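Local atomic coordinates of tumor necrosis factor receptor superfamily member 16 (Rattus norvegicus, PDB entry 4F42), a protein that serves as the low-affinity neurotrophin receptor p75NTR, whose intracellular death domain, the part described here, probably passes signals on through protein-protein contacts. Residues Asn3-Ser6 with Ser7-Leu10; Thr11-Glu14 with Glu15-Leu19; Lys18-Asn21 with Gly22-Arg26; His27-Glu31 with Leu32-Pro36; Leu67-Ala70 with Leu71-Ile74. All coordinates share one frame; numbering follows the deposited sequence.

Contact 1 of 5, residues Asn3-Ser6 with Ser7-Leu10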
# COMPACT_ATOMS: atom_id res chain seq x y z
N ASN A 3 -3.78 12.59 6.93
CA ASN A 3 -3.58 12.77 5.51
C ASN A 3 -3.97 11.54 4.70
O ASN A 3 -3.53 10.43 5.00
CB ASN A 3 -2.15 13.26 5.17
CG ASN A 3 -1.05 12.65 6.07
OD1 ASN A 3 -1.32 12.07 7.13
ND2 ASN A 3 0.20 12.81 5.65
N LEU A 4 -4.83 11.74 3.70
CA LEU A 4 -5.19 10.70 2.75
C LEU A 4 -3.94 10.26 2.01
O LEU A 4 -3.12 11.09 1.62
CB LEU A 4 -6.22 11.20 1.73
CG LEU A 4 -7.67 11.48 2.12
CD1 LEU A 4 -8.41 12.08 0.94
CD2 LEU A 4 -8.40 10.22 2.62
N TYR A 5 -3.79 8.95 1.82
CA TYR A 5 -2.69 8.43 1.01
C TYR A 5 -2.68 9.07 -0.39
O TYR A 5 -1.63 9.53 -0.84
CB TYR A 5 -2.75 6.90 0.91
CG TYR A 5 -1.65 6.37 0.01
CD1 TYR A 5 -0.36 6.16 0.51
CD2 TYR A 5 -1.88 6.15 -1.35
CE1 TYR A 5 0.66 5.71 -0.31
CE2 TYR A 5 -0.86 5.71 -2.18
CZ TYR A 5 0.40 5.49 -1.66
OH TYR A 5 1.41 5.05 -2.49
N SER A 6 -3.84 9.11 -1.04
CA SER A 6 -3.97 9.61 -2.41
C SER A 6 -3.52 11.06 -2.62
O SER A 6 -3.29 11.47 -3.75
CB SER A 6 -5.42 9.45 -2.90
OG SER A 6 -6.32 10.31 -2.21
N SER A 7 -3.40 11.82 -1.53
CA SER A 7 -3.00 13.23 -1.58
C SER A 7 -1.50 13.44 -1.52
O SER A 7 -1.02 14.54 -1.80
CB SER A 7 -3.65 14.00 -0.42
OG SER A 7 -5.06 14.00 -0.55
N LEU A 8 -0.76 12.41 -1.14
CA LEU A 8 0.70 12.48 -1.12
C LEU A 8 1.26 12.81 -2.50
O LEU A 8 0.67 12.44 -3.52
CB LEU A 8 1.30 11.17 -0.60
CG LEU A 8 0.97 10.77 0.84
CD1 LEU A 8 1.43 9.33 1.11
CD2 LEU A 8 1.57 11.75 1.85
N PRO A 9 2.38 13.55 -2.55
CA PRO A 9 2.95 13.82 -3.87
C PRO A 9 3.43 12.54 -4.54
O PRO A 9 3.87 11.61 -3.87
CB PRO A 9 4.14 14.74 -3.56
CG PRO A 9 4.34 14.68 -2.09
CD PRO A 9 3.01 14.35 -1.49
N LEU A 10 3.35 12.49 -5.87
CA LEU A 10 3.82 11.33 -6.62
C LEU A 10 5.17 10.84 -6.12
O LEU A 10 5.41 9.62 -6.03
CB LEU A 10 3.90 11.69 -8.11
CG LEU A 10 4.31 10.63 -9.14
CD1 LEU A 10 3.21 9.58 -9.35
CD2 LEU A 10 4.65 11.32 -10.44

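Contact 2 of 5, residues Thr11-Glu14 with Glu15-Leu19. With MNB (5-mercapto-2-nitro-benzoic acid), chain B; MNB (5-mercapto-2-nitro-benzoic acid), chain C.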
# COMPACT_ATOMS: atom_id res chain seq x y z
N THR A 11 6.05 11.79 -5.78
CA THR A 11 7.42 11.48 -5.36
C THR A 11 7.48 10.60 -4.09
O THR A 11 8.29 9.65 -4.02
CB THR A 11 8.29 12.76 -5.24
OG1 THR A 11 9.65 12.39 -4.99
CG2 THR A 11 7.79 13.71 -4.12
N LYS A 12 6.62 10.89 -3.11
CA LYS A 12 6.46 10.07 -1.91
C LYS A 12 5.81 8.73 -2.23
O LYS A 12 6.27 7.68 -1.77
CB LYS A 12 5.65 10.81 -0.84
CG LYS A 12 6.42 11.87 -0.03
CD LYS A 12 5.47 12.66 0.90
CE LYS A 12 6.10 13.92 1.54
NZ LYS A 12 5.24 14.49 2.64
N ARG A 13 4.75 8.76 -3.04
CA ARG A 13 4.05 7.53 -3.41
C ARG A 13 4.92 6.53 -4.17
O ARG A 13 4.79 5.32 -3.97
CB ARG A 13 2.75 7.84 -4.15
CG ARG A 13 1.69 8.41 -3.22
CD ARG A 13 0.33 8.50 -3.86
NE ARG A 13 0.24 9.59 -4.83
CZ ARG A 13 0.34 9.44 -6.14
NH1 ARG A 13 0.52 8.23 -6.67
NH2 ARG A 13 0.25 10.50 -6.93
N GLU A 14 5.82 7.03 -5.00
CA GLU A 14 6.77 6.14 -5.68
C GLU A 14 7.83 5.52 -4.75
O GLU A 14 8.35 4.44 -5.03
CB GLU A 14 7.37 6.80 -6.93
CG GLU A 14 6.34 6.95 -8.08
CD GLU A 14 6.93 7.42 -9.42
OE1 GLU A 14 6.44 6.97 -10.48
OE2 GLU A 14 7.88 8.25 -9.40
N GLU A 15 8.14 6.17 -3.62
CA GLU A 15 8.98 5.56 -2.58
C GLU A 15 8.22 4.41 -1.91
O GLU A 15 8.73 3.30 -1.80
CB GLU A 15 9.42 6.59 -1.53
CG GLU A 15 10.44 7.63 -2.00
CD GLU A 15 10.49 8.88 -1.09
OE1 GLU A 15 10.22 8.75 0.14
OE2 GLU A 15 10.80 9.99 -1.61
N VAL A 16 7.00 4.69 -1.48
CA VAL A 16 6.10 3.68 -0.92
C VAL A 16 6.00 2.47 -1.87
O VAL A 16 6.22 1.33 -1.45
CB VAL A 16 4.69 4.28 -0.63
CG1 VAL A 16 3.71 3.21 -0.21
CG2 VAL A 16 4.79 5.36 0.45
N GLU A 17 5.69 2.73 -3.14
CA GLU A 17 5.56 1.68 -4.16
C GLU A 17 6.82 0.83 -4.32
O GLU A 17 6.75 -0.38 -4.47
CB GLU A 17 5.20 2.29 -5.52
CG GLU A 17 3.73 2.67 -5.66
CD GLU A 17 3.48 3.55 -6.87
OE1 GLU A 17 4.29 3.51 -7.82
OE2 GLU A 17 2.47 4.28 -6.88
N LYS A 18 7.98 1.49 -4.29
CA LYS A 18 9.27 0.82 -4.43
C LYS A 18 9.48 -0.18 -3.30
O LYS A 18 9.96 -1.27 -3.53
CB LYS A 18 10.41 1.84 -4.46
CG LYS A 18 11.74 1.29 -4.96
CD LYS A 18 11.91 1.49 -6.47
CE LYS A 18 13.31 1.10 -6.95
NZ LYS A 18 14.34 2.12 -6.58
N LEU A 19 9.10 0.21 -2.09
CA LEU A 19 9.33 -0.62 -0.90
C LEU A 19 8.37 -1.79 -0.83
O LEU A 19 8.64 -2.77 -0.13
CB LEU A 19 9.24 0.23 0.38
CG LEU A 19 10.42 1.19 0.58
CD1 LEU A 19 10.09 2.23 1.64
CD2 LEU A 19 11.71 0.43 0.94
C6 MNB B . 6.92 -0.45 -10.86
C1 MNB B . 7.59 0.15 -9.80
C2 MNB B . 7.21 1.54 -9.36
C3 MNB B . 6.18 2.17 -10.05
C4 MNB B . 5.53 1.52 -11.10
C5 MNB B . 5.89 0.23 -11.50
S5 MNB B . 5.09 -0.51 -12.81
C10 MNB B . 8.68 -0.65 -9.16
O12 MNB B . 9.86 -0.23 -9.20
O11 MNB B . 8.38 -1.73 -8.60
N7 MNB B . 7.86 2.22 -8.29
O9 MNB B . 7.79 3.45 -8.19
O8 MNB B . 8.49 1.61 -7.46
C6 MNB C . 6.05 10.36 6.98
C1 MNB C . 5.77 10.53 5.63
C2 MNB C . 5.55 9.31 4.78
C3 MNB C . 5.61 8.06 5.37
C4 MNB C . 5.89 7.95 6.73
C5 MNB C . 6.11 9.08 7.52
S5 MNB C . 6.44 8.85 9.16
C10 MNB C . 5.73 11.92 5.07
O12 MNB C . 6.80 12.42 4.69
O11 MNB C . 4.64 12.55 5.00
N7 MNB C . 5.25 9.38 3.40
O9 MNB C . 5.31 8.37 2.71
O8 MNB C . 4.92 10.42 2.87

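Contact 3 of 5, residues Lys18-Asn21 with Gly22-Arg26. With MNB (5-mercapto-2-nitro-benzoic acid), chain B.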
# COMPACT_ATOMS: atom_id res chain seq x y z
N LYS A 18 7.98 1.49 -4.29
CA LYS A 18 9.27 0.82 -4.43
C LYS A 18 9.48 -0.18 -3.30
O LYS A 18 9.96 -1.27 -3.53
CB LYS A 18 10.41 1.84 -4.46
CG LYS A 18 11.74 1.29 -4.96
CD LYS A 18 11.91 1.49 -6.47
CE LYS A 18 13.31 1.10 -6.95
NZ LYS A 18 14.34 2.12 -6.58
N LEU A 19 9.10 0.21 -2.09
CA LEU A 19 9.33 -0.62 -0.90
C LEU A 19 8.37 -1.79 -0.83
O LEU A 19 8.64 -2.77 -0.13
CB LEU A 19 9.24 0.23 0.38
CG LEU A 19 10.42 1.19 0.58
CD1 LEU A 19 10.09 2.23 1.64
CD2 LEU A 19 11.71 0.43 0.94
N LEU A 20 7.26 -1.69 -1.55
CA LEU A 20 6.24 -2.74 -1.59
C LEU A 20 6.41 -3.70 -2.77
O LEU A 20 5.51 -4.49 -3.07
CB LEU A 20 4.84 -2.14 -1.56
CG LEU A 20 4.50 -1.23 -0.37
CD1 LEU A 20 3.15 -0.56 -0.57
CD2 LEU A 20 4.55 -2.00 0.93
N ASN A 21 7.58 -3.63 -3.41
CA ASN A 21 7.96 -4.52 -4.51
C ASN A 21 8.00 -5.99 -4.11
O ASN A 21 7.92 -6.32 -2.92
CB ASN A 21 9.31 -4.08 -5.14
CG ASN A 21 10.51 -4.27 -4.19
OD1 ASN A 21 10.77 -5.37 -3.68
ND2 ASN A 21 11.27 -3.19 -3.98
N GLY A 22 8.15 -6.86 -5.11
CA GLY A 22 8.15 -8.30 -4.88
C GLY A 22 6.74 -8.70 -4.55
O GLY A 22 5.81 -8.30 -5.26
N ASP A 23 6.58 -9.44 -3.46
CA ASP A 23 5.25 -9.87 -3.01
C ASP A 23 4.71 -9.07 -1.82
O ASP A 23 3.60 -9.35 -1.35
CB ASP A 23 5.25 -11.36 -2.68
CG ASP A 23 5.65 -12.22 -3.87
OD1 ASP A 23 4.93 -12.22 -4.90
OD2 ASP A 23 6.70 -12.91 -3.76
N THR A 24 5.45 -8.08 -1.35
CA THR A 24 5.04 -7.31 -0.18
C THR A 24 3.65 -6.66 -0.36
O THR A 24 2.85 -6.62 0.58
CB THR A 24 6.10 -6.26 0.21
OG1 THR A 24 7.40 -6.86 0.18
CG2 THR A 24 5.85 -5.75 1.61
N TRP A 25 3.36 -6.19 -1.58
CA TRP A 25 2.06 -5.59 -1.87
C TRP A 25 0.91 -6.58 -1.68
O TRP A 25 -0.17 -6.21 -1.21
CB TRP A 25 2.03 -4.97 -3.28
CG TRP A 25 2.03 -5.97 -4.40
CD1 TRP A 25 3.12 -6.59 -4.93
CD2 TRP A 25 0.89 -6.46 -5.12
NE1 TRP A 25 2.73 -7.44 -5.94
CE2 TRP A 25 1.37 -7.37 -6.08
CE3 TRP A 25 -0.49 -6.20 -5.05
CZ2 TRP A 25 0.52 -8.04 -6.96
CZ3 TRP A 25 -1.33 -6.87 -5.92
CH2 TRP A 25 -0.83 -7.78 -6.87
N ARG A 26 1.16 -7.84 -2.03
CA ARG A 26 0.18 -8.92 -1.79
C ARG A 26 -0.08 -9.12 -0.29
O ARG A 26 -1.23 -9.22 0.14
CB ARG A 26 0.63 -10.22 -2.45
CG ARG A 26 0.92 -10.10 -3.96
CD ARG A 26 1.24 -11.44 -4.60
NE ARG A 26 0.14 -12.37 -4.40
CZ ARG A 26 -0.80 -12.66 -5.30
NH1 ARG A 26 -0.76 -12.11 -6.52
NH2 ARG A 26 -1.77 -13.50 -5.00
C6 MNB B . 6.92 -0.45 -10.86
C1 MNB B . 7.59 0.15 -9.80
C2 MNB B . 7.21 1.54 -9.36
C3 MNB B . 6.18 2.17 -10.05
C4 MNB B . 5.53 1.52 -11.10
C5 MNB B . 5.89 0.23 -11.50
S5 MNB B . 5.09 -0.51 -12.81
C10 MNB B . 8.68 -0.65 -9.16
O12 MNB B . 9.86 -0.23 -9.20
O11 MNB B . 8.38 -1.73 -8.60
N7 MNB B . 7.86 2.22 -8.29
O9 MNB B . 7.79 3.45 -8.19
O8 MNB B . 8.49 1.61 -7.46

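Contact 4 of 5, residues His27-Glu31 with Leu32-Pro36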
# COMPACT_ATOMS: atom_id res chain seq x y z
N HIS A 27 0.98 -9.16 0.51
CA HIS A 27 0.86 -9.34 1.96
C HIS A 27 0.07 -8.17 2.55
O HIS A 27 -0.85 -8.37 3.35
CB HIS A 27 2.25 -9.46 2.62
CG HIS A 27 3.18 -10.40 1.90
ND1 HIS A 27 4.54 -10.20 1.84
CD2 HIS A 27 2.93 -11.54 1.20
CE1 HIS A 27 5.10 -11.18 1.15
NE2 HIS A 27 4.14 -12.01 0.76
N LEU A 28 0.42 -6.96 2.12
CA LEU A 28 -0.26 -5.74 2.56
C LEU A 28 -1.73 -5.73 2.16
O LEU A 28 -2.60 -5.41 2.98
CB LEU A 28 0.45 -4.51 2.02
CG LEU A 28 -0.21 -3.14 2.20
CD1 LEU A 28 -0.25 -2.78 3.67
CD2 LEU A 28 0.58 -2.11 1.42
N ALA A 29 -2.01 -6.07 0.91
CA ALA A 29 -3.38 -6.11 0.42
C ALA A 29 -4.23 -7.05 1.28
O ALA A 29 -5.35 -6.71 1.64
CB ALA A 29 -3.41 -6.51 -1.02
N GLY A 30 -3.68 -8.22 1.62
CA GLY A 30 -4.33 -9.14 2.54
C GLY A 30 -4.76 -8.45 3.83
O GLY A 30 -5.91 -8.57 4.25
N GLU A 31 -3.82 -7.71 4.43
CA GLU A 31 -4.06 -6.94 5.65
C GLU A 31 -5.12 -5.84 5.47
O GLU A 31 -5.89 -5.55 6.38
CB GLU A 31 -2.74 -6.35 6.16
CG GLU A 31 -2.81 -5.51 7.43
CD GLU A 31 -3.41 -6.24 8.64
OE1 GLU A 31 -3.28 -7.49 8.74
OE2 GLU A 31 -4.00 -5.55 9.50
N LEU A 32 -5.14 -5.23 4.29
CA LEU A 32 -6.13 -4.19 3.98
C LEU A 32 -7.53 -4.77 3.68
O LEU A 32 -8.50 -4.03 3.51
CB LEU A 32 -5.63 -3.29 2.85
CG LEU A 32 -4.34 -2.49 3.09
CD1 LEU A 32 -3.91 -1.84 1.79
CD2 LEU A 32 -4.54 -1.43 4.16
N GLY A 33 -7.61 -6.10 3.64
CA GLY A 33 -8.90 -6.79 3.56
C GLY A 33 -9.30 -7.31 2.19
O GLY A 33 -10.47 -7.63 1.98
N TYR A 34 -8.35 -7.38 1.26
CA TYR A 34 -8.58 -7.89 -0.08
C TYR A 34 -8.45 -9.41 -0.14
O TYR A 34 -7.47 -9.96 0.36
CB TYR A 34 -7.57 -7.28 -1.05
CG TYR A 34 -7.78 -5.83 -1.37
CD1 TYR A 34 -8.58 -5.45 -2.44
CD2 TYR A 34 -7.18 -4.82 -0.60
CE1 TYR A 34 -8.78 -4.11 -2.75
CE2 TYR A 34 -7.39 -3.47 -0.90
CZ TYR A 34 -8.18 -3.13 -1.98
OH TYR A 34 -8.41 -1.82 -2.30
N GLN A 35 -9.41 -10.08 -0.77
CA GLN A 35 -9.34 -11.53 -0.94
C GLN A 35 -8.27 -11.92 -1.98
O GLN A 35 -7.88 -11.08 -2.80
CB GLN A 35 -10.71 -12.11 -1.30
CG GLN A 35 -11.79 -11.95 -0.22
CD GLN A 35 -11.40 -12.56 1.11
OE1 GLN A 35 -11.35 -11.88 2.13
NE2 GLN A 35 -11.10 -13.86 1.10
N PRO A 36 -7.80 -13.19 -1.95
CA PRO A 36 -6.72 -13.63 -2.85
C PRO A 36 -6.97 -13.38 -4.34
O PRO A 36 -6.07 -12.93 -5.05
CB PRO A 36 -6.62 -15.14 -2.58
CG PRO A 36 -7.11 -15.28 -1.15
CD PRO A 36 -8.24 -14.29 -1.06

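Contact 5 of 5, residues Leu67-Ala70 with Leu71-Ile74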
# COMPACT_ATOMS: atom_id res chain seq x y z
N LEU A 67 -2.28 3.09 6.39
CA LEU A 67 -1.33 2.30 5.63
C LEU A 67 -0.16 1.86 6.51
O LEU A 67 0.19 0.67 6.54
CB LEU A 67 -0.81 3.08 4.42
CG LEU A 67 0.28 2.39 3.60
CD1 LEU A 67 -0.20 1.04 3.10
CD2 LEU A 67 0.69 3.27 2.45
N LEU A 68 0.43 2.83 7.21
CA LEU A 68 1.52 2.56 8.13
C LEU A 68 1.11 1.53 9.19
O LEU A 68 1.87 0.59 9.46
CB LEU A 68 2.01 3.88 8.75
CG LEU A 68 3.22 4.62 8.13
CD1 LEU A 68 3.41 4.42 6.64
CD2 LEU A 68 3.25 6.11 8.46
N ALA A 69 -0.09 1.67 9.76
CA ALA A 69 -0.64 0.68 10.70
C ALA A 69 -0.70 -0.73 10.09
O ALA A 69 -0.28 -1.70 10.74
CB ALA A 69 -2.03 1.09 11.16
N ALA A 70 -1.20 -0.83 8.86
CA ALA A 70 -1.26 -2.10 8.12
C ALA A 70 0.11 -2.75 7.99
O ALA A 70 0.23 -3.97 8.09
CB ALA A 70 -1.90 -1.91 6.75
N LEU A 71 1.14 -1.94 7.77
CA LEU A 71 2.50 -2.43 7.60
C LEU A 71 3.11 -2.97 8.88
O LEU A 71 3.75 -4.02 8.86
CB LEU A 71 3.40 -1.36 6.98
CG LEU A 71 3.16 -1.02 5.51
CD1 LEU A 71 3.84 0.31 5.12
CD2 LEU A 71 3.62 -2.15 4.58
N ARG A 72 2.92 -2.27 9.99
CA ARG A 72 3.31 -2.79 11.30
C ARG A 72 2.68 -4.16 11.55
O ARG A 72 3.33 -5.05 12.08
CB ARG A 72 2.88 -1.84 12.43
CG ARG A 72 3.62 -0.49 12.47
CD ARG A 72 3.30 0.33 13.73
NE ARG A 72 1.87 0.65 13.84
CZ ARG A 72 0.99 -0.11 14.49
NH1 ARG A 72 1.37 -1.21 15.10
NH2 ARG A 72 -0.29 0.24 14.52
N ARG A 73 1.43 -4.32 11.15
CA ARG A 73 0.67 -5.54 11.43
C ARG A 73 1.14 -6.77 10.67
O ARG A 73 1.02 -7.88 11.18
CB ARG A 73 -0.82 -5.31 11.23
CG ARG A 73 -1.45 -4.62 12.41
CD ARG A 73 -2.51 -3.66 11.96
NE ARG A 73 -3.36 -3.24 13.06
CZ ARG A 73 -4.45 -2.49 12.92
NH1 ARG A 73 -4.80 -2.07 11.71
NH2 ARG A 73 -5.17 -2.15 13.99
N ILE A 74 1.66 -6.58 9.46
CA ILE A 74 2.31 -7.67 8.73
C ILE A 74 3.81 -7.79 9.10
O ILE A 74 4.59 -8.39 8.36
CB ILE A 74 2.13 -7.56 7.18
CG1 ILE A 74 2.71 -6.25 6.64
CG2 ILE A 74 0.66 -7.75 6.78
CD1 ILE A 74 2.89 -6.24 5.15

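Contact 1 of 5, residues Asn3-Ser6 with Ser7-Leu10
Tyr5 and Leu8 meet with their side chains crossed at about a right angle, the methyl CD1 of Leu8 lying 3.7 Å from CD1 of the Tyr5 ring and slightly farther from CE1. With CG of Tyr5 anti to the backbone N (chi1 177°), the ring lies where its atom CD1 meets this methyl, which approaches it obliquely. The other methyl of Leu8, CD2, turns to Asn3 and stops 4.2 Å from ND2, a loose approach without a bond. Ser7 also sets its hydroxyl near Leu4, with OG 3.8 Å from CB. The backbone between them is a short 3-10 turn in the loop leading to helix 10-19, and its two i to i+3 bonds are the evidence: Ser7 N to Leu4 O at 3.2 Å and Leu8 N to Tyr5 O at 3.0 Å, with N-H...O angles of 152° and 158°. The Tyr5 ring also packs on Leu67 of helix 64-73 and on Leu53 and Trp56 of helix 48-56, so the turn is pinned to the helical bundle. Leu8 belongs to a pocket occupied by 5-mercapto-2-nitro-benzoic acid and touches Leu64 as well. With an alanine here, both methyls would be gone, and the Tyr5 ring would probably lose its neighbour at CD1 while the ligand lost part of its apolar wall. Beyond the turn, the carbonyl O of Leu8 accepts a hydrogen bond from Arg13 NE.

Contact 2 of 5, residues Thr11-Glu14 with Glu15-Leu19
Backbone hydrogen bonds carry Thr11-Glu14 into Glu15-Leu19 as one helix: Val16 N binds Lys12 O at 3.1 Å, nearly straight at 172°, and Glu17 N binds Arg13 O at 2.9 Å. Charged groups come next. Arg13 NH1 and Glu17 OE2 lie 4.4 Å apart, beyond a salt bridge, and probably attract one another weakly; the carboxylate stands obliquely to the guanidinium. Glu14 and Glu17 cross with their carboxylate planes 79° apart; both form salt bridges with Arg50, which probably offsets the repulsion between them. Two bound molecules of 5-mercapto-2-nitro-benzoic acid supply the remaining contacts. Lys12, extended beyond CG, runs along the chain C molecule and bonds its carboxylate through NZ, at 3.1 Å to O11 and more weakly to O12. Val16 CG2 faces the nitro oxygen O9 of the same molecule. The nitro group of the chain B molecule lies among Glu14, Glu17 and Lys18, with O8 3.2 Å from Lys18 N, while OE1 of Glu17 is 3.2 Å from ring carbon C3. One helix thus contributes to two pockets of unlike chemistry: a lysine grips the ligand carboxylate in one, whereas two glutamates crowd the nitro side in the other, where Arg50 probably balances their charge.

Contact 3 of 5, residues Lys18-Asn21 with Gly22-Arg26
Leu20 O and Asn21 O take up the backbone N-H groups of Trp25 and Thr24 as the chain turns from helix 10-19 into helix 24-32. Leu20 is the first residue to leave helical angles, and a type II' beta turn follows from Asn21 to Thr24. Gly22 fits it with a positive phi, 72°, where a side chain would clash with Asn21 O. Both backbone bonds are weak: Thr24 N to Asn21 O spans 3.4 Å, and Trp25 N to Leu20 O is bent to 126°. The hydroxyl of Thr24 adds a third link, donating from OG1 to Asn21 O at 3.2 Å. OG1 lies beside its own backbone N (chi1 -45°), which lets hydroxyl and amide share that one carbonyl. CG2 of the same threonine meets Leu20 CD2 at 4.0 Å, the two side chains at about a right angle. Trp25 presents its ring edge to Leu20 O, and the aliphatic CG of Arg26 lies over one ring face, 3.5 Å above its plane. Farther out, Leu20 and Trp25 both pack on Val49 of helix 48-56, and Arg26 is salt-bridged to Asp40. Since each backbone bond is weak, the bend probably depends on the threonine hydroxyl and the glycine's tolerance of positive phi as much as on amide pairing.

Contact 4 of 5, residues His27-Glu31 with Leu32-Pro36
At the edge of the Tyr34 ring, in its plane, lies Ala29 O, 3.5 Å from ring atom CD2, and the methyl of Ala29 approaches the same CD2 at 4.2 Å. The ring of His38 joins that of Tyr34 edge-to-face, and Tyr34 OH is hydrogen-bonded to Ser55 OG on helix 48-56. The carbonyl at the ring edge is also the acceptor for Tyr34 N, at 3.1 Å and a fairly straight 167°. This bond, together with Gly33 N to Gly30 O at 3.1 Å, closes helix 24-32 in a Schellman motif: Gly33 has phi 101°, at which any side chain would collide with the carbonyl O of Leu32, and this suits glycine. One residue earlier, Leu32 N binds Leu28 O at 2.9 Å. Their side chains cross obliquely, CD1 of Leu32 at 3.9 Å from CG of Leu28. CG of Leu28 stands anti to the backbone N (chi1 172°), and its CD1 in turn comes to 4.1 Å from CG of Leu32. Replacing Leu32 with a serine would probably leave Leu28 without its neighbour and open a gap toward Trp56 and Ala70. Ala70 of helix 64-73 touches Leu28 too, whereas Ala29 and Tyr34 both pack on Leu52 of helix 48-56 and on Ile39 of helix 36-41.

Contact 5 of 5, residues Leu67-Ala70 with Leu71-Ile74
Arg72 folds back along the helix until its guanidinium overlaps the backbone of Ala69, whose carbonyl O lies over one face, 4.2 Å above the plane. The bend comes at chi3 (-60°), and it brings NH2 to 3.9 Å from Ala69 CB. Arg73 treats the same alanine differently: CD rests on Ala69 O at 3.2 Å, and the methyl CB lies over one face of its guanidinium. Ala69, with no more than a methyl, thus lies under two arginine side chains. On the inward side Leu71 spreads between two leucines. Its CD1 is 4.4 Å from both Leu67 CG and Leu68 CD1, a loose fit. Leu67 leans on Leu28 of helix 24-32, whereas Leu71 reaches Ile79 and Val80 of helix 77-84. The backbone supplies a regular i to i+4 ladder, with Leu71 N to Leu67 O at 3.0 Å and Arg72 N to Leu68 O at 3.1 Å and 168°. Its last rung, Ile74 N to Ala70 O, stretches to 3.3 Å just where Ile74 leaves helical angles. Leu68 touches a bound 5-mercapto-2-nitro-benzoic acid. With leucines and Ala70 turned to neighbouring helices and arginines along the exposed side, the segment is an amphipathic helix of the kind from which the six-helix bundle of death domains is built.

Contacts 1, 2 and 3 follow one another along the chain. Contact 1 meets contact 2 where Leu8 O lies 3.2 Å from Arg13 NE, and contacts 2 and 3 share Lys18 and Leu19. Contact 5 borders all the others: Leu67 CD2 is 3.6 Å from Tyr5 CD1 and 4.0 Å from Val16 CG1, Leu71 CD2 is 3.8 Å from Leu20 CD2, and Ala70 CB is 3.6 Å from Leu28 CD1. Contacts 1 and 4, about 20 Å apart between centres, do not touch. Leu8, Lys12, Val16 and Leu68 bring contacts 1, 2 and 5 together around one ligand molecule, whereas contacts 2 and 3 both touch the other.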